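Local coordinates for sphingomyelinase-c (Listeria ivanovii, PDB 1ZWX), which is a bacterial enzyme of the endonuclease/exonuclease/phosphatase family, with the DNase I-like fold of two mixed beta sheets packed together between helices, at residues Tyr246-Phe251 / Ser289-Val294; Gly149-Ala154 / Gly193-Val198; Thr231-Lys236 / Tyr283-Phe288; Asp48-Asn53 / Ala104-Trp109; Arg34-Ala39 / Leu65-Glu70. All blocks are in the same frame, centred on the assembly; numbering follows the deposited sequence.

Contact 1: Tyr246-Phe251 / Ser289-Val294. With PO4 (phosphate ion), chain B.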
# COMPACT_ATOMS: atom_id res chain seq x y z
N TYR A 246 0.32 -12.04 6.89
CA TYR A 246 1.18 -11.56 5.80
C TYR A 246 0.25 -11.01 4.72
O TYR A 246 -0.43 -11.77 4.04
CB TYR A 246 2.07 -12.70 5.26
CG TYR A 246 3.23 -12.20 4.42
CD1 TYR A 246 4.54 -12.33 4.88
CD2 TYR A 246 3.01 -11.59 3.19
CE1 TYR A 246 5.61 -11.86 4.13
CE2 TYR A 246 4.05 -11.09 2.45
CZ TYR A 246 5.36 -11.25 2.92
OH TYR A 246 6.42 -10.80 2.17
N LEU A 247 0.18 -9.68 4.60
CA LEU A 247 -0.92 -9.02 3.88
C LEU A 247 -0.47 -8.02 2.81
O LEU A 247 -1.29 -7.54 2.02
CB LEU A 247 -1.77 -8.24 4.90
CG LEU A 247 -2.48 -9.06 5.99
CD1 LEU A 247 -3.22 -8.10 6.95
CD2 LEU A 247 -3.45 -10.07 5.37
N ASP A 248 0.82 -7.67 2.85
CA ASP A 248 1.37 -6.59 1.99
C ASP A 248 2.35 -7.20 0.97
O ASP A 248 3.25 -7.97 1.31
CB ASP A 248 2.10 -5.55 2.83
CG ASP A 248 1.21 -4.88 3.89
OD1 ASP A 248 1.06 -5.44 4.99
OD2 ASP A 248 0.71 -3.78 3.61
N TYR A 249 2.15 -6.84 -0.29
CA TYR A 249 2.85 -7.46 -1.41
C TYR A 249 3.17 -6.45 -2.49
O TYR A 249 2.42 -5.47 -2.70
CB TYR A 249 1.93 -8.48 -2.08
CG TYR A 249 1.39 -9.58 -1.16
CD1 TYR A 249 0.13 -9.47 -0.58
CD2 TYR A 249 2.14 -10.74 -0.94
CE1 TYR A 249 -0.38 -10.50 0.25
CE2 TYR A 249 1.65 -11.78 -0.10
CZ TYR A 249 0.38 -11.64 0.47
OH TYR A 249 -0.09 -12.67 1.25
N ILE A 250 4.21 -6.75 -3.26
CA ILE A 250 4.41 -6.08 -4.54
C ILE A 250 4.66 -7.15 -5.60
O ILE A 250 5.66 -7.83 -5.55
CB ILE A 250 5.57 -5.04 -4.54
CG1 ILE A 250 5.48 -4.07 -3.32
CG2 ILE A 250 5.50 -4.24 -5.84
CD1 ILE A 250 6.81 -3.40 -2.95
N PHE A 251 3.74 -7.25 -6.55
CA PHE A 251 3.77 -8.30 -7.58
C PHE A 251 4.12 -7.74 -8.93
O PHE A 251 3.93 -6.58 -9.20
CB PHE A 251 2.36 -8.89 -7.76
CG PHE A 251 1.83 -9.66 -6.56
CD1 PHE A 251 0.67 -9.22 -5.91
CD2 PHE A 251 2.47 -10.83 -6.11
CE1 PHE A 251 0.13 -9.95 -4.79
CE2 PHE A 251 1.97 -11.55 -4.99
CZ PHE A 251 0.78 -11.10 -4.33
N SER A 289 4.53 2.22 12.00
CA SER A 289 3.15 1.90 11.63
C SER A 289 2.80 0.54 12.24
O SER A 289 3.69 -0.14 12.79
CB SER A 289 3.02 1.86 10.09
OG SER A 289 1.91 1.08 9.68
N ASP A 290 1.54 0.14 12.15
CA ASP A 290 1.18 -1.20 12.61
C ASP A 290 1.47 -2.28 11.56
O ASP A 290 1.36 -3.48 11.87
CB ASP A 290 -0.28 -1.26 13.13
CG ASP A 290 -1.34 -1.01 12.05
OD1 ASP A 290 -1.04 -0.53 10.93
OD2 ASP A 290 -2.54 -1.28 12.37
N HIS A 291 1.81 -1.86 10.33
CA HIS A 291 2.28 -2.79 9.29
C HIS A 291 3.77 -2.54 9.10
O HIS A 291 4.23 -1.41 9.24
CB HIS A 291 1.62 -2.55 7.93
CG HIS A 291 0.19 -2.99 7.84
ND1 HIS A 291 -0.21 -4.07 7.08
CD2 HIS A 291 -0.94 -2.50 8.42
CE1 HIS A 291 -1.52 -4.22 7.19
NE2 HIS A 291 -1.99 -3.28 8.00
N TYR A 292 4.50 -3.60 8.73
CA TYR A 292 5.87 -3.42 8.28
C TYR A 292 5.91 -3.09 6.80
O TYR A 292 5.05 -3.54 6.05
CB TYR A 292 6.73 -4.65 8.58
CG TYR A 292 6.84 -4.97 10.03
CD1 TYR A 292 6.47 -6.25 10.53
CD2 TYR A 292 7.28 -4.01 10.93
CE1 TYR A 292 6.57 -6.53 11.91
CE2 TYR A 292 7.37 -4.29 12.30
CZ TYR A 292 7.02 -5.53 12.78
OH TYR A 292 7.14 -5.74 14.15
N PRO A 293 6.90 -2.27 6.37
CA PRO A 293 7.08 -1.95 4.96
C PRO A 293 7.59 -3.19 4.20
O PRO A 293 8.17 -4.09 4.81
CB PRO A 293 8.17 -0.87 4.95
CG PRO A 293 8.57 -0.65 6.36
CD PRO A 293 7.92 -1.64 7.24
N VAL A 294 7.31 -3.24 2.90
CA VAL A 294 7.79 -4.33 2.06
C VAL A 294 8.59 -3.69 0.92
O VAL A 294 8.18 -2.69 0.37
CB VAL A 294 6.63 -5.27 1.54
CG1 VAL A 294 7.10 -6.16 0.41
CG2 VAL A 294 6.06 -6.12 2.70
P PO4 B . -5.77 -2.50 9.20
O1 PO4 B . -6.02 -2.83 10.67
O2 PO4 B . -4.30 -2.27 8.97
O3 PO4 B . -6.15 -3.69 8.33
O4 PO4 B . -6.57 -1.27 8.85
O HOH W 1 3.08 -2.18 4.69
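His291 and Asp248 make the main polar link between the two segments. His291 ND1 donates to Asp248 OD1 at 2.8 Å with an N-H...O angle of 158°, and the oxygen meets the donor with its syn lone pair, close to the imidazole plane. Carboxylate and ring stand almost perpendicular, 84° apart. OD1 is also hydrogen-bonded to Thr226 OG1, so this one oxygen engages two groups. At the other end of the ring, His291 NE2 donates to O2 of a phosphate ion at 2.7 Å; the ion probably came from the crystallisation liquor. In this His-carboxylate pair, in series with a bound anion, one partner comes from strand 248-252 of one sheet of the DNase I-like fold, the other from the loop that leads into strand 294-298 of the other sheet. The loop is itself shaped by an ST turn, in which His291 N donates to Ser289 OG at 3.0 Å. Van der Waals packing lies further along the strand. In the conformer of Val294 described here, one of two, CG2 rests 3.6 Å from Asp248 O, and CG1 makes an apolar contact with Ile250 CD1 at 4.4 Å. A water 2.8 Å from Tyr292 O is only weakly bonded to Asp248 OD2.

Contact 2: Gly149-Ala154 / Gly193-Val198. Unlike the reference sequence in segment 149-154: Gln153 (reference Pro).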
# COMPACT_ATOMS: atom_id res chain seq x y z
N GLY A 149 -0.92 0.93 -7.26
CA GLY A 149 -0.84 0.92 -5.79
C GLY A 149 -2.28 0.81 -5.28
O GLY A 149 -3.19 1.46 -5.81
N THR A 150 -2.50 -0.02 -4.28
CA THR A 150 -3.91 -0.31 -3.85
C THR A 150 -3.94 -0.70 -2.40
O THR A 150 -2.91 -1.04 -1.79
CB THR A 150 -4.59 -1.44 -4.75
OG1 THR A 150 -6.02 -1.42 -4.54
CG2 THR A 150 -4.06 -2.81 -4.44
N HIS A 151 -5.15 -0.69 -1.85
CA HIS A 151 -5.40 -1.14 -0.49
C HIS A 151 -6.84 -1.64 -0.54
O HIS A 151 -7.78 -0.86 -0.71
CB HIS A 151 -5.23 0.02 0.53
CG HIS A 151 -5.57 -0.36 1.95
ND1 HIS A 151 -5.83 0.58 2.93
CD2 HIS A 151 -5.71 -1.57 2.55
CE1 HIS A 151 -6.08 -0.04 4.08
NE2 HIS A 151 -6.01 -1.34 3.87
N THR A 152 -7.00 -2.95 -0.42
CA THR A 152 -8.31 -3.60 -0.62
C THR A 152 -9.07 -3.79 0.72
O THR A 152 -8.55 -3.54 1.80
CB THR A 152 -8.16 -4.99 -1.32
OG1 THR A 152 -7.26 -5.78 -0.55
CG2 THR A 152 -7.58 -4.84 -2.74
N GLN A 153 -10.33 -4.19 0.59
CA GLN A 153 -11.22 -4.52 1.71
C GLN A 153 -10.57 -5.36 2.80
O GLN A 153 -9.99 -6.42 2.51
CB GLN A 153 -12.44 -5.28 1.12
CG GLN A 153 -13.43 -5.77 2.22
CD GLN A 153 -14.26 -4.63 2.81
OE1 GLN A 153 -14.77 -3.76 2.09
NE2 GLN A 153 -14.42 -4.64 4.13
N ALA A 154 -10.74 -4.94 4.07
CA ALA A 154 -10.25 -5.70 5.21
C ALA A 154 -11.32 -6.70 5.70
O ALA A 154 -12.50 -6.52 5.42
CB ALA A 154 -9.89 -4.76 6.36
N GLY A 193 0.95 -3.41 -6.26
CA GLY A 193 1.42 -3.51 -4.88
C GLY A 193 0.54 -2.80 -3.87
O GLY A 193 -0.28 -1.96 -4.21
N GLY A 194 0.74 -3.15 -2.61
CA GLY A 194 0.02 -2.54 -1.49
C GLY A 194 -0.48 -3.59 -0.53
O GLY A 194 -0.00 -4.73 -0.54
N ASP A 195 -1.44 -3.19 0.30
CA ASP A 195 -2.01 -4.08 1.32
C ASP A 195 -3.20 -4.75 0.65
O ASP A 195 -4.29 -4.14 0.45
CB ASP A 195 -2.43 -3.24 2.54
CG ASP A 195 -3.13 -4.07 3.63
OD1 ASP A 195 -3.34 -5.29 3.46
OD2 ASP A 195 -3.41 -3.48 4.67
N LEU A 196 -2.97 -5.99 0.22
CA LEU A 196 -4.00 -6.75 -0.48
C LEU A 196 -4.98 -7.46 0.48
O LEU A 196 -6.02 -8.00 0.01
CB LEU A 196 -3.38 -7.76 -1.47
CG LEU A 196 -3.09 -7.20 -2.89
CD1 LEU A 196 -4.36 -6.85 -3.64
CD2 LEU A 196 -2.25 -5.94 -2.85
N ASN A 197 -4.64 -7.49 1.77
CA ASN A 197 -5.55 -8.01 2.82
C ASN A 197 -5.89 -9.51 2.60
O ASN A 197 -6.93 -10.02 3.02
CB ASN A 197 -6.79 -7.13 2.94
CG ASN A 197 -6.70 -6.14 4.10
OD1 ASN A 197 -6.28 -6.51 5.21
ND2 ASN A 197 -7.07 -4.90 3.85
N VAL A 198 -4.99 -10.20 1.92
CA VAL A 198 -5.08 -11.64 1.68
C VAL A 198 -3.85 -12.26 2.31
O VAL A 198 -2.71 -11.94 1.93
CB VAL A 198 -5.18 -11.96 0.18
CG1 VAL A 198 -5.15 -13.51 -0.09
CG2 VAL A 198 -6.41 -11.32 -0.42
O HOH W 2 -6.94 -2.88 6.09
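Asn197 reaches across to Thr152, its ND2 donating to Thr152 O at 2.9 Å from above the carbonyl plane, 41° out of it. The same nitrogen gives a hydrogen to a water that also lies at the edge of the His151 ring, 2.9 Å from NE2 and in the ring plane. His151 and Asp195 run side by side, their ring and carboxylate planes 17° apart; NE2 and OD2 are 3.5 Å apart but badly angled for a bond, and Asp195 OD2 is instead hydrogen-bonded to Asn17 ND2. Away from the His151 and Asp195 side chains, Leu196 CD1 touches Thr152 CG2 and its CD2 touches Thr150 CG2, both at 3.9 Å. A short parallel pairing sets these groups: Thr150 N donates to Gly193 O, and Thr152 N to Asp195 O at 3.1 Å, while Asp195 N to Thr150 O is weak. Gly194 CA makes a CA-H...O contact with Thr150 O at 3.3 Å. Asn53 OD1 takes a further bond from Asp195 N. Strands 143-151 and 189-193 are neighbours joined through helix 161-182, a beta-alpha-beta crossover, and Leu196 packs on Met172 of that helix and on Met208 of helix 203-212.

Contact 3: Thr231-Lys236 / Tyr283-Phe288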
# COMPACT_ATOMS: atom_id res chain seq x y z
N THR A 231 5.36 -8.79 17.55
CA THR A 231 6.54 -7.93 17.52
C THR A 231 6.27 -6.42 17.43
O THR A 231 7.13 -5.60 17.79
CB THR A 231 7.50 -8.33 16.34
OG1 THR A 231 6.81 -8.17 15.09
CG2 THR A 231 7.96 -9.79 16.47
N ASN A 232 5.11 -6.03 16.90
CA ASN A 232 4.84 -4.62 16.63
C ASN A 232 4.31 -3.94 17.89
O ASN A 232 3.28 -4.34 18.42
CB ASN A 232 3.83 -4.51 15.47
CG ASN A 232 3.68 -3.11 14.95
OD1 ASN A 232 3.07 -2.26 15.58
ND2 ASN A 232 4.21 -2.86 13.76
N SER A 233 5.02 -2.91 18.36
CA SER A 233 4.65 -2.22 19.60
C SER A 233 3.22 -1.63 19.55
O SER A 233 2.50 -1.66 20.56
CB SER A 233 5.68 -1.15 19.90
OG SER A 233 5.60 -0.08 18.97
N MET A 234 2.79 -1.13 18.38
CA MET A 234 1.45 -0.54 18.23
C MET A 234 0.34 -1.62 18.28
O MET A 234 -0.73 -1.38 18.82
CB MET A 234 1.34 0.33 16.96
CG MET A 234 2.45 1.44 16.83
SD MET A 234 2.47 2.40 15.28
CE MET A 234 1.05 3.41 15.62
N LEU A 235 0.60 -2.80 17.73
CA LEU A 235 -0.38 -3.89 17.76
C LEU A 235 -0.45 -4.59 19.13
O LEU A 235 -1.47 -5.20 19.48
CB LEU A 235 -0.11 -4.92 16.67
CG LEU A 235 -0.31 -4.44 15.23
CD1 LEU A 235 0.03 -5.55 14.25
CD2 LEU A 235 -1.75 -3.95 15.03
N LYS A 236 0.64 -4.55 19.89
CA LYS A 236 0.67 -5.09 21.24
C LYS A 236 -0.36 -4.39 22.11
O LYS A 236 -0.96 -4.99 23.00
CB LYS A 236 2.07 -4.97 21.84
CG LYS A 236 3.01 -6.00 21.25
CD LYS A 236 4.42 -5.85 21.76
CE LYS A 236 5.25 -7.01 21.30
NZ LYS A 236 6.69 -6.74 21.48
N TYR A 283 1.81 6.87 26.53
CA TYR A 283 1.98 5.60 25.81
C TYR A 283 3.20 5.78 24.90
O TYR A 283 3.33 6.80 24.25
CB TYR A 283 0.73 5.29 24.95
CG TYR A 283 -0.51 5.14 25.81
CD1 TYR A 283 -1.25 6.24 26.19
CD2 TYR A 283 -0.90 3.88 26.26
CE1 TYR A 283 -2.38 6.10 27.05
CE2 TYR A 283 -2.03 3.72 27.10
CZ TYR A 283 -2.76 4.84 27.47
OH TYR A 283 -3.87 4.69 28.27
N THR A 284 4.06 4.79 24.89
CA THR A 284 5.35 4.89 24.21
C THR A 284 5.47 3.76 23.22
O THR A 284 5.21 2.61 23.54
CB THR A 284 6.50 4.85 25.23
OG1 THR A 284 6.34 5.95 26.12
CG2 THR A 284 7.89 4.98 24.54
N TYR A 285 5.87 4.09 21.99
CA TYR A 285 5.96 3.09 20.94
C TYR A 285 7.28 3.20 20.18
O TYR A 285 7.99 4.20 20.32
CB TYR A 285 4.81 3.28 19.94
CG TYR A 285 3.43 3.18 20.57
CD1 TYR A 285 2.69 4.32 20.88
CD2 TYR A 285 2.90 1.92 20.88
CE1 TYR A 285 1.41 4.20 21.48
CE2 TYR A 285 1.62 1.80 21.48
CZ TYR A 285 0.89 2.94 21.75
OH TYR A 285 -0.36 2.80 22.33
N GLN A 286 7.57 2.20 19.36
CA GLN A 286 8.84 2.19 18.63
C GLN A 286 8.68 1.61 17.21
O GLN A 286 9.62 1.00 16.65
CB GLN A 286 9.85 1.37 19.42
CG GLN A 286 9.37 -0.02 19.71
CD GLN A 286 10.40 -0.84 20.45
OE1 GLN A 286 10.35 -2.08 20.42
NE2 GLN A 286 11.33 -0.17 21.11
N ASP A 287 7.49 1.81 16.63
CA ASP A 287 7.22 1.40 15.26
C ASP A 287 6.70 2.55 14.45
O ASP A 287 6.11 3.49 15.00
CB ASP A 287 6.34 0.15 15.19
CG ASP A 287 7.06 -1.09 15.71
OD1 ASP A 287 6.93 -1.42 16.92
OD2 ASP A 287 7.77 -1.77 14.90
N PHE A 288 6.95 2.50 13.13
CA PHE A 288 6.53 3.54 12.20
C PHE A 288 5.04 3.44 11.91
O PHE A 288 4.39 4.43 11.56
CB PHE A 288 7.26 3.38 10.85
CG PHE A 288 8.77 3.62 10.94
CD1 PHE A 288 9.65 2.56 10.93
CD2 PHE A 288 9.27 4.91 11.03
CE1 PHE A 288 11.05 2.78 11.03
CE2 PHE A 288 10.67 5.13 11.14
CZ PHE A 288 11.53 4.08 11.12
O HOH W 3 8.77 -4.10 15.57
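Ser233 and Tyr285 bring the backbones to 5.6 Å between their CA atoms, with the chain directions of 231-234 and 285-288 turned 94° from each other. Asp287 OD1 receives two bonds from Ser233. The backbone N, at 2.8 Å, meets it from above the carboxylate plane, whereas OG, also at 2.8 Å, uses the anti lone pair. That hydroxyl in turn accepts from Gln286 N at 3.0 Å, in a virtually straight bond of 179°. With chi1 near 70°, Ser233 OG sits between its own backbone N and carbonyl carbon, a position from which it meets both Asp287 OD1 and Gln286 N. The flat end of Asn232 stacks on the Asp287 carboxylate, ND2 being 3.9 Å from CG; Asn232 is the N-cap of the helix, its OD1 accepting weakly from Met234 N and Leu235 N, and its ND2 is bonded to Ser289 O. Tyr285 turns a ring edge to Ser233 O, and Met234 CG lies 4.1 Å from Tyr285 CD2. Tyr285 OH is hydrogen-bonded to a glycerol. The contact thus docks the first turn of helix 233-238 on the end of the two-stranded hairpin 274-278/281-285, where Trp274 meets both Tyr285 and Met234.

Contact 4: Asp48-Asn53 / Ala104-Trp109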
# COMPACT_ATOMS: atom_id res chain seq x y z
N ASP A 48 12.92 3.59 -6.49
CA ASP A 48 12.40 4.24 -7.68
C ASP A 48 11.02 4.81 -7.44
O ASP A 48 10.69 5.89 -7.93
CB ASP A 48 12.40 3.24 -8.84
CG ASP A 48 13.82 2.85 -9.24
OD1 ASP A 48 14.53 3.72 -9.78
OD2 ASP A 48 14.24 1.73 -8.95
N VAL A 49 10.20 4.05 -6.70
CA VAL A 49 8.78 4.36 -6.52
C VAL A 49 8.41 3.92 -5.09
O VAL A 49 8.95 2.92 -4.56
CB VAL A 49 7.88 3.60 -7.59
CG1 VAL A 49 6.40 3.70 -7.23
CG2 VAL A 49 8.10 4.15 -9.01
N VAL A 50 7.54 4.69 -4.45
CA VAL A 50 7.04 4.32 -3.11
C VAL A 50 5.53 4.32 -3.17
O VAL A 50 4.91 5.26 -3.70
CB VAL A 50 7.49 5.31 -1.99
CG1 VAL A 50 6.72 5.01 -0.66
CG2 VAL A 50 8.99 5.20 -1.72
N ILE A 51 4.93 3.25 -2.65
CA ILE A 51 3.45 3.14 -2.60
C ILE A 51 3.04 3.33 -1.16
O ILE A 51 3.60 2.70 -0.29
CB ILE A 51 2.97 1.73 -3.06
CG1 ILE A 51 3.32 1.51 -4.54
CG2 ILE A 51 1.43 1.56 -2.76
CD1 ILE A 51 3.05 0.03 -5.02
N LEU A 52 2.10 4.25 -0.90
CA LEU A 52 1.62 4.46 0.47
C LEU A 52 0.17 3.97 0.60
O LEU A 52 -0.60 4.11 -0.33
CB LEU A 52 1.65 5.94 0.80
CG LEU A 52 3.02 6.60 0.69
CD1 LEU A 52 2.84 8.09 0.97
CD2 LEU A 52 4.01 5.98 1.67
N ASN A 53 -0.17 3.43 1.77
CA ASN A 53 -1.55 3.00 2.10
C ASN A 53 -1.90 3.61 3.46
O ASN A 53 -1.01 3.87 4.27
CB ASN A 53 -1.64 1.47 2.31
CG ASN A 53 -1.51 0.64 1.03
OD1 ASN A 53 -1.33 -0.58 1.12
ND2 ASN A 53 -1.56 1.28 -0.14
N ALA A 104 -1.49 6.64 -2.06
CA ALA A 104 -0.78 7.55 -2.97
C ALA A 104 0.44 6.85 -3.53
O ALA A 104 0.93 5.91 -2.95
CB ALA A 104 -0.35 8.89 -2.21
N VAL A 105 0.94 7.33 -4.67
CA VAL A 105 2.21 6.78 -5.23
C VAL A 105 3.15 7.93 -5.52
O VAL A 105 2.74 8.89 -6.13
CB VAL A 105 1.96 6.01 -6.54
CG1 VAL A 105 3.28 5.51 -7.13
CG2 VAL A 105 1.06 4.77 -6.27
N VAL A 106 4.40 7.82 -5.09
CA VAL A 106 5.39 8.87 -5.33
C VAL A 106 6.61 8.25 -6.03
O VAL A 106 6.92 7.05 -5.85
CB VAL A 106 5.79 9.61 -4.00
CG1 VAL A 106 4.50 10.11 -3.28
CG2 VAL A 106 6.64 8.78 -3.09
N SER A 107 7.30 9.07 -6.83
CA SER A 107 8.39 8.57 -7.68
C SER A 107 9.53 9.60 -7.79
O SER A 107 9.29 10.81 -7.83
CB SER A 107 7.83 8.30 -9.08
OG SER A 107 8.85 7.75 -9.91
N GLN A 108 10.76 9.12 -7.83
CA GLN A 108 11.85 10.01 -8.27
C GLN A 108 11.84 10.29 -9.77
O GLN A 108 12.58 11.18 -10.22
CB GLN A 108 13.21 9.51 -7.82
CG GLN A 108 13.62 8.20 -8.34
CD GLN A 108 15.08 7.92 -8.06
OE1 GLN A 108 15.41 6.96 -7.37
NE2 GLN A 108 15.98 8.76 -8.62
N TRP A 109 10.99 9.56 -10.52
CA TRP A 109 10.88 9.66 -11.99
C TRP A 109 9.63 10.34 -12.46
O TRP A 109 8.58 10.25 -11.81
CB TRP A 109 11.02 8.26 -12.65
CG TRP A 109 12.20 7.56 -12.14
CD1 TRP A 109 12.23 6.56 -11.21
CD2 TRP A 109 13.57 7.85 -12.47
NE1 TRP A 109 13.52 6.22 -10.93
CE2 TRP A 109 14.36 6.99 -11.70
CE3 TRP A 109 14.19 8.76 -13.35
CZ2 TRP A 109 15.76 6.98 -11.78
CZ3 TRP A 109 15.58 8.76 -13.43
CH2 TRP A 109 16.35 7.87 -12.66
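Asp48 OD1 is gripped by two groups: Trp109 NE1 donates to its anti lone pair at 2.9 Å, and Lys140 NZ forms a salt bridge with it. The other oxygen, OD2, is hydrogen-bonded to Lys12 N, so both ends of this buried carboxylate have partners, and the positive lysine would probably stabilise its charge. Indole and carboxylate are nearly coplanar, 28° apart, and Gln108 CG lies over the rim of one indole face. An ST turn, with Trp109 N donating to Ser107 OG at 2.9 Å, lies where the strand gives way to Trp109. Gln108 N meanwhile bonds to Asp48 O. From here segments 49-53 and 104-107 run antiparallel, their axes 4.7 Å apart at closest. Val50 and Val106 form one hydrogen-bonded pair, with Val50 N donating to Val106 O at 2.8 Å, and Leu52 and Ala104 form the next. Diagonally across the strands, Val49 CG1 meets Val105 CG1 at 3.6 Å on the face that carries Ile51; on the other face Val106 CG2 touches Val50 CB at 3.7 Å. The Ile51 face turns to strand 132-140 of the second sheet through Val105 and Ser107, while Leu52, Ala104 and Val106 are packed against Leu65 of helix 58-67, leaving strand 49-55 flanked by 12-20 and 104-107.

Contact 5: Arg34-Ala39 / Leu65-Glu70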
# COMPACT_ATOMS: atom_id res chain seq x y z
N ARG A 34 4.79 10.75 13.20
CA ARG A 34 5.21 9.60 12.40
C ARG A 34 5.34 10.00 10.94
O ARG A 34 6.14 9.40 10.23
CB ARG A 34 4.28 8.41 12.60
CG ARG A 34 4.50 7.67 13.93
CD ARG A 34 3.70 6.36 14.01
NE ARG A 34 2.26 6.61 14.12
CZ ARG A 34 1.36 6.28 13.19
NH1 ARG A 34 1.71 5.65 12.07
NH2 ARG A 34 0.08 6.58 13.39
N ALA A 35 4.59 11.02 10.51
CA ALA A 35 4.76 11.58 9.17
C ALA A 35 6.19 12.12 8.97
O ALA A 35 6.70 12.11 7.84
CB ALA A 35 3.73 12.69 8.90
N ASP A 36 6.83 12.57 10.06
CA ASP A 36 8.25 12.98 10.02
C ASP A 36 9.19 11.81 10.11
O ASP A 36 10.14 11.71 9.32
CB ASP A 36 8.57 14.00 11.14
CG ASP A 36 7.88 15.32 10.95
OD1 ASP A 36 7.53 15.68 9.81
OD2 ASP A 36 7.68 16.04 11.96
N LEU A 37 8.95 10.92 11.08
CA LEU A 37 9.80 9.76 11.31
C LEU A 37 9.92 8.86 10.07
O LEU A 37 11.02 8.39 9.72
CB LEU A 37 9.25 8.92 12.46
CG LEU A 37 9.34 9.48 13.89
CD1 LEU A 37 8.96 8.36 14.86
CD2 LEU A 37 10.78 10.01 14.19
N ILE A 38 8.78 8.61 9.44
CA ILE A 38 8.73 7.75 8.26
C ILE A 38 9.55 8.37 7.11
O ILE A 38 10.33 7.68 6.47
CB ILE A 38 7.26 7.49 7.80
CG1 ILE A 38 6.52 6.56 8.78
CG2 ILE A 38 7.22 6.94 6.36
CD1 ILE A 38 4.97 6.65 8.61
N ALA A 39 9.33 9.65 6.82
CA ALA A 39 10.03 10.32 5.72
C ALA A 39 11.55 10.48 5.99
O ALA A 39 12.34 10.60 5.02
CB ALA A 39 9.40 11.66 5.40
N LEU A 65 3.63 13.43 2.58
CA LEU A 65 3.84 13.58 1.15
C LEU A 65 4.76 14.78 0.90
O LEU A 65 5.64 14.75 0.06
CB LEU A 65 2.50 13.76 0.45
CG LEU A 65 1.71 12.42 0.43
CD1 LEU A 65 0.32 12.70 -0.01
CD2 LEU A 65 2.42 11.46 -0.52
N ASN A 66 4.56 15.82 1.70
CA ASN A 66 5.47 16.96 1.64
C ASN A 66 6.91 16.69 2.03
O ASN A 66 7.84 17.11 1.32
CB ASN A 66 4.89 18.13 2.41
CG ASN A 66 4.44 19.20 1.50
OD1 ASN A 66 3.29 19.24 1.07
ND2 ASN A 66 5.39 20.03 1.10
N ASN A 67 7.09 15.97 3.13
CA ASN A 67 8.39 15.51 3.57
C ASN A 67 9.10 14.66 2.52
O ASN A 67 10.33 14.54 2.54
CB ASN A 67 8.28 14.66 4.84
CG ASN A 67 7.87 15.46 6.08
OD1 ASN A 67 7.86 16.67 6.05
ND2 ASN A 67 7.51 14.76 7.17
N LEU A 68 8.31 14.00 1.66
CA LEU A 68 8.85 13.03 0.70
C LEU A 68 9.22 13.67 -0.63
O LEU A 68 9.81 13.00 -1.51
CB LEU A 68 7.84 11.88 0.47
CG LEU A 68 7.72 10.83 1.59
CD1 LEU A 68 6.60 9.85 1.29
CD2 LEU A 68 9.05 10.09 1.83
N ARG A 69 8.85 14.94 -0.80
CA ARG A 69 9.05 15.68 -2.04
C ARG A 69 10.51 15.79 -2.49
O ARG A 69 10.79 15.77 -3.69
CB ARG A 69 8.49 17.09 -1.94
CG ARG A 69 7.03 17.23 -2.11
CD ARG A 69 6.60 17.18 -3.56
NE ARG A 69 5.16 17.45 -3.66
CZ ARG A 69 4.40 17.18 -4.72
NH1 ARG A 69 4.92 16.63 -5.81
NH2 ARG A 69 3.11 17.47 -4.68
N GLU A 70 11.41 15.92 -1.53
CA GLU A 70 12.83 16.06 -1.84
C GLU A 70 13.31 14.83 -2.61
O GLU A 70 13.90 14.95 -3.69
CB GLU A 70 13.65 16.27 -0.56
CG GLU A 70 15.12 15.88 -0.65
CD GLU A 70 16.01 17.01 -1.12
OE1 GLU A 70 15.55 17.87 -1.90
OE2 GLU A 70 17.19 17.04 -0.70
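Asn67 carries most of this contact. Its CB presses on Ala39 CB at 3.3 Å, a tight methylene-to-methyl approach where the helices come close. From there CG, anti to the carbonyl carbon with chi1 -70°, carries the amide toward helix 31-39. At the tip ND2 donates twice: to Asp36 OD1 at 2.8 Å, using the anti lone pair of that oxygen, and to Ala35 O at 2.9 Å. The second acceptor is met steeply, with a C=O...N angle of 109° and the donor 52° out of the carbonyl plane, yet it lies near the plane of the amide itself. Two bonds therefore hold the amide against rotation. Asp36 OD2 has its own partner, a salt bridge to Arg63 NH1 one turn before Asn67. The same methyl that Asn67 CB meets, Ala39 CB, also touches Leu68 CD2 at 3.9 Å. The contact joins the C-terminal parts of helices 31-39 and 58-67, with Leu64 filling in against Ala35, Ile38 and Ala39, and Leu68 touching Gln75 of strand 74-75, an outermost strand of the sheet that holds strands 49-55 and 104-107.

In the fold
From the N terminus, contact 5 opens on helix 31-39 and contact 4 on strand 49-55; contact 5 closes at 65-70 and contact 4 at 104-109, so the two cross, and Leu65 packs on the strands of contact 4. Contact 2 then opens and closes alone, around helix 161-182. Contact 3 opens at 231-236, contact 1 at 246-251, and they close in the same order at 283-288 and 289-294, a second crossing; none nests. Asn53 links contact 4 to contact 2 between the two sheets, the Tyr249 and Gly194 backbones link contact 2 to contact 1, and Arg34 bonds to Phe288 O, bringing the first helix against the last loop.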